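Local coordinates for protein methanogen homoaconitase large subunit (Methanocaldococcus jannaschii, PDB 4KP2) that forms the large subunit of a hydro-lyase that interconverts homocitrate and homoisocitrate through cis-homoaconitate, using a [4Fe-4S] cluster in 2-oxosuberate biosynthesis, at residues G114-N126 with I350-A362. Sequence-based numbering, arbitrary orientation.
Sequences GGEGICHQILAEN and IVIPASKKVFLQA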
loop_
_atom_site.group_PDB
_atom_site.type_symbol
_atom_site.label_atom_id
_atom_site.label_comp_id
_atom_site.label_asym_id
_atom_site.label_seq_id
_atom_site.Cartn_x
_atom_site.Cartn_y
_atom_site.Cartn_z
ATOM N N GLY A 114 7.199 -6.409 8.228
ATOM C CA GLY A 114 6.119 -5.976 7.364
ATOM C C GLY A 114 6.407 -6.316 5.917
ATOM O O GLY A 114 7.524 -6.128 5.437
ATOM N N GLY A 115 5.396 -6.822 5.220
ATOM C CA GLY A 115 5.553 -7.215 3.833
ATOM C C GLY A 115 5.670 -8.718 3.678
ATOM O O GLY A 115 5.442 -9.257 2.596
ATOM N N GLU A 116 6.031 -9.392 4.766
ATOM C CA GLU A 116 6.163 -10.844 4.760
ATOM C C GLU A 116 4.818 -11.516 4.513
ATOM O O GLU A 116 4.751 -12.588 3.910
ATOM C CB GLU A 116 6.768 -11.335 6.077
ATOM C CG GLU A 116 8.238 -10.985 6.262
ATOM C CD GLU A 116 9.161 -11.886 5.464
ATOM O OE1 GLU A 116 8.672 -12.877 4.881
ATOM O OE2 GLU A 116 10.376 -11.605 5.422
ATOM N N GLY A 117 3.749 -10.881 4.981
ATOM C CA GLY A 117 2.408 -11.379 4.739
ATOM C C GLY A 117 1.568 -11.510 5.994
ATOM O O GLY A 117 2.024 -11.207 7.098
ATOM N N ILE A 118 0.331 -11.963 5.814
ATOM C CA ILE A 118 -0.596 -12.156 6.921
ATOM C C ILE A 118 -0.062 -13.212 7.884
ATOM O O ILE A 118 0.534 -14.202 7.461
ATOM C CB ILE A 118 -1.992 -12.568 6.411
ATOM C CG1 ILE A 118 -2.481 -11.577 5.353
ATOM C CG2 ILE A 118 -2.991 -12.652 7.556
ATOM C CD1 ILE A 118 -3.832 -11.916 4.782
ATOM N N CYS A 119 -0.271 -12.980 9.176
ATOM C CA CYS A 119 0.217 -13.865 10.229
ATOM C C CYS A 119 -0.223 -15.315 10.044
ATOM O O CYS A 119 0.579 -16.237 10.190
ATOM C CB CYS A 119 -0.246 -13.357 11.594
ATOM S SG CYS A 119 -2.045 -13.253 11.775
ATOM N N HIS A 120 -1.497 -15.511 9.726
ATOM C CA HIS A 120 -2.033 -16.855 9.548
ATOM C C HIS A 120 -1.509 -17.504 8.272
ATOM O O HIS A 120 -1.296 -18.715 8.226
ATOM C CB HIS A 120 -3.561 -16.825 9.531
ATOM C CG HIS A 120 -4.167 -16.338 10.811
ATOM N ND1 HIS A 120 -3.627 -16.625 12.042
ATOM C CD2 HIS A 120 -5.262 -15.577 11.043
ATOM C CE1 HIS A 120 -4.366 -16.064 12.986
ATOM N NE2 HIS A 120 -5.363 -15.423 12.405
ATOM N N GLN A 121 -1.304 -16.694 7.239
ATOM C CA GLN A 121 -0.792 -17.197 5.970
ATOM C C GLN A 121 0.662 -17.636 6.108
ATOM O O GLN A 121 1.054 -18.680 5.590
ATOM C CB GLN A 121 -0.927 -16.137 4.876
ATOM C CG GLN A 121 -0.503 -16.618 3.498
ATOM C CD GLN A 121 -1.379 -17.738 2.972
ATOM O OE1 GLN A 121 -2.558 -17.835 3.313
ATOM N NE2 GLN A 121 -0.803 -18.595 2.135
ATOM N N ILE A 122 1.455 -16.829 6.806
ATOM C CA ILE A 122 2.849 -17.162 7.080
ATOM C C ILE A 122 2.931 -18.432 7.918
ATOM O O ILE A 122 3.754 -19.313 7.661
ATOM C CB ILE A 122 3.562 -16.018 7.827
ATOM C CG1 ILE A 122 3.688 -14.790 6.926
ATOM C CG2 ILE A 122 4.937 -16.458 8.307
ATOM C CD1 ILE A 122 4.355 -13.611 7.597
ATOM N N LEU A 123 2.055 -18.521 8.914
ATOM C CA LEU A 123 2.020 -19.662 9.819
ATOM C C LEU A 123 1.682 -20.944 9.065
ATOM O O LEU A 123 2.171 -22.023 9.400
ATOM C CB LEU A 123 0.996 -19.418 10.928
ATOM C CG LEU A 123 1.412 -19.765 12.357
ATOM C CD1 LEU A 123 2.689 -19.030 12.722
ATOM C CD2 LEU A 123 0.299 -19.414 13.330
ATOM N N ALA A 124 0.843 -20.817 8.042
ATOM C CA ALA A 124 0.440 -21.958 7.231
ATOM C C ALA A 124 1.509 -22.317 6.208
ATOM O O ALA A 124 1.564 -23.447 5.722
ATOM C CB ALA A 124 -0.881 -21.671 6.536
ATOM N N GLU A 125 2.361 -21.350 5.886
ATOM C CA GLU A 125 3.364 -21.539 4.845
ATOM C C GLU A 125 4.667 -22.153 5.340
ATOM O O GLU A 125 5.474 -22.612 4.535
ATOM C CB GLU A 125 3.670 -20.214 4.143
ATOM C CG GLU A 125 2.646 -19.801 3.105
ATOM C CD GLU A 125 3.015 -18.500 2.420
ATOM O OE1 GLU A 125 4.097 -17.952 2.722
ATOM O OE2 GLU A 125 2.222 -18.025 1.581
ATOM N N ASN A 126 4.881 -22.163 6.654
ATOM C CA ASN A 126 6.178 -22.588 7.173
ATOM C C ASN A 126 6.207 -23.037 8.635
ATOM O O ASN A 126 7.283 -23.177 9.216
ATOM C CB ASN A 126 7.209 -21.473 6.956
ATOM C CG ASN A 126 8.619 -22.003 6.784
ATOM O OD1 ASN A 126 9.401 -22.040 7.733
ATOM N ND2 ASN A 126 8.951 -22.417 5.567
ATOM N N ILE A 350 -9.144 -2.561 -4.528
ATOM C CA ILE A 350 -7.958 -2.741 -3.700
ATOM C C ILE A 350 -7.552 -4.210 -3.658
ATOM O O ILE A 350 -8.346 -5.071 -3.280
ATOM C CB ILE A 350 -8.197 -2.245 -2.264
ATOM C CG1 ILE A 350 -8.621 -0.775 -2.272
ATOM C CG2 ILE A 350 -6.951 -2.440 -1.417
ATOM C CD1 ILE A 350 -8.931 -0.225 -0.900
ATOM N N VAL A 351 -6.313 -4.492 -4.047
ATOM C CA VAL A 351 -5.817 -5.863 -4.072
ATOM C C VAL A 351 -4.583 -6.027 -3.191
ATOM O O VAL A 351 -3.579 -5.338 -3.377
ATOM C CB VAL A 351 -5.472 -6.312 -5.502
ATOM C CG1 VAL A 351 -4.946 -7.738 -5.497
ATOM C CG2 VAL A 351 -6.689 -6.190 -6.404
ATOM N N ILE A 352 -4.667 -6.939 -2.227
ATOM C CA ILE A 352 -3.558 -7.206 -1.319
ATOM C C ILE A 352 -3.299 -8.703 -1.194
ATOM O O ILE A 352 -4.116 -9.430 -0.633
ATOM C CB ILE A 352 -3.829 -6.646 0.090
ATOM C CG1 ILE A 352 -4.076 -5.138 0.036
ATOM C CG2 ILE A 352 -2.668 -6.962 1.019
ATOM C CD1 ILE A 352 -4.334 -4.518 1.388
ATOM N N PRO A 353 -2.154 -9.170 -1.716
ATOM C CA PRO A 353 -1.787 -10.584 -1.598
ATOM C C PRO A 353 -1.593 -10.979 -0.139
ATOM O O PRO A 353 -1.120 -10.167 0.656
ATOM C CB PRO A 353 -0.460 -10.669 -2.359
ATOM C CG PRO A 353 0.076 -9.274 -2.355
ATOM C CD PRO A 353 -1.127 -8.386 -2.422
ATOM N N ALA A 354 -1.954 -12.210 0.205
ATOM C CA ALA A 354 -1.916 -12.660 1.593
ATOM C C ALA A 354 -0.498 -12.862 2.120
ATOM O O ALA A 354 -0.281 -12.889 3.332
ATOM C CB ALA A 354 -2.726 -13.934 1.758
ATOM N N SER A 355 0.465 -12.999 1.215
ATOM C CA SER A 355 1.838 -13.271 1.627
ATOM C C SER A 355 2.877 -12.673 0.687
ATOM O O SER A 355 2.543 -12.126 -0.364
ATOM C CB SER A 355 2.069 -14.778 1.755
ATOM O OG SER A 355 3.419 -15.060 2.084
ATOM N N LYS A 356 4.140 -12.779 1.087
ATOM C CA LYS A 356 5.259 -12.336 0.268
ATOM C C LYS A 356 5.530 -13.362 -0.824
ATOM O O LYS A 356 5.803 -13.010 -1.971
ATOM C CB LYS A 356 6.504 -12.154 1.135
ATOM C CG LYS A 356 7.789 -11.940 0.353
ATOM C CD LYS A 356 8.984 -11.862 1.287
ATOM C CE LYS A 356 10.292 -11.833 0.517
ATOM N NZ LYS A 356 11.469 -11.763 1.426
ATOM N N LYS A 357 5.450 -14.635 -0.451
ATOM C CA LYS A 357 5.643 -15.728 -1.394
ATOM C C LYS A 357 4.551 -15.711 -2.453
ATOM O O LYS A 357 4.824 -15.874 -3.641
ATOM C CB LYS A 357 5.647 -17.071 -0.665
ATOM C CG LYS A 357 5.858 -18.264 -1.578
ATOM C CD LYS A 357 5.774 -19.569 -0.808
ATOM C CE LYS A 357 6.854 -19.652 0.257
ATOM N NZ LYS A 357 6.764 -20.917 1.036
ATOM N N VAL A 358 3.314 -15.507 -2.010
ATOM C CA VAL A 358 2.171 -15.416 -2.912
ATOM C C VAL A 358 2.333 -14.234 -3.862
ATOM O O VAL A 358 2.028 -14.332 -5.051
ATOM C CB VAL A 358 0.851 -15.271 -2.128
ATOM C CG1 VAL A 358 -0.320 -15.056 -3.076
ATOM C CG2 VAL A 358 0.619 -16.495 -1.256
ATOM N N PHE A 359 2.826 -13.122 -3.325
ATOM C CA PHE A 359 3.081 -11.918 -4.108
ATOM C C PHE A 359 4.056 -12.222 -5.243
ATOM O O PHE A 359 3.793 -11.905 -6.402
ATOM C CB PHE A 359 3.661 -10.824 -3.205
ATOM C CG PHE A 359 3.567 -9.434 -3.778
ATOM C CD1 PHE A 359 3.022 -9.210 -5.032
ATOM C CD2 PHE A 359 4.030 -8.347 -3.054
ATOM C CE1 PHE A 359 2.942 -7.932 -5.552
ATOM C CE2 PHE A 359 3.952 -7.067 -3.567
ATOM C CZ PHE A 359 3.407 -6.859 -4.818
ATOM N N LEU A 360 5.175 -12.848 -4.896
ATOM C CA LEU A 360 6.242 -13.122 -5.854
ATOM C C LEU A 360 5.810 -14.038 -6.996
ATOM O O LEU A 360 6.056 -13.739 -8.166
ATOM C CB LEU A 360 7.457 -13.714 -5.138
ATOM C CG LEU A 360 8.263 -12.727 -4.297
ATOM C CD1 LEU A 360 9.381 -13.437 -3.553
ATOM C CD2 LEU A 360 8.820 -11.631 -5.188
ATOM N N GLN A 361 5.167 -15.151 -6.658
ATOM C CA GLN A 361 4.760 -16.122 -7.667
ATOM C C GLN A 361 3.582 -15.624 -8.499
ATOM O O GLN A 361 3.271 -16.191 -9.547
ATOM C CB GLN A 361 4.443 -17.473 -7.022
ATOM C CG GLN A 361 3.359 -17.423 -5.964
ATOM C CD GLN A 361 3.286 -18.706 -5.160
ATOM O OE1 GLN A 361 4.101 -19.611 -5.341
ATOM N NE2 GLN A 361 2.309 -18.790 -4.265
ATOM N N ALA A 362 2.930 -14.565 -8.032
ATOM C CA ALA A 362 1.861 -13.935 -8.796
ATOM C C ALA A 362 2.427 -12.804 -9.649
ATOM O O ALA A 362 1.788 -12.346 -10.596
ATOM C CB ALA A 362 0.774 -13.420 -7.872
HETATM O O HOH W 1 6.949 -19.781 4.173
#
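With CG beside its backbone N (chi1 -79°) and an extended chain beyond, Glu125 carries its carboxylate across to Ser355, whose OG donates 3.0 Å to Glu125 OE1 on the syn side. Gln121 bends at chi2 (64°) and lays CG against Ser355 CB; its NE2 grips Glu125 OE2 from the anti side at 3.1 Å, almost straight, so the carboxylate is held through both oxygens, each donor somewhat outside its plane. Ser355 OG also accepts from Lys357 N, N-capping helix 356-363. Replacing Glu125 with an alanine is likely to cost the Ser355 hydroxyl and Gln121 NE2 their shared acceptor, though Arg327 would still hold the Gln121 amide by its oxygen. Helix 356-363 follows strand 348-351 of one parallel five-stranded sheet, whereas helix 119-126 follows strand 111-112 of another, joining two alpha/beta units of the aconitase fold. A single beta bridge sews their loops together: Ile118 N donates to Ala354 O at 2.7 Å, and Lys356 N reaches Glu116 O at 2.9 Å. Between them, a side chain on Gly117 would run into Ser355 CA and Ala354 O. Ile118 CD1 packs on Ala354 CB, near Cys323 and Cys383, two of three cysteines predicted to bind the [4Fe-4S] cluster.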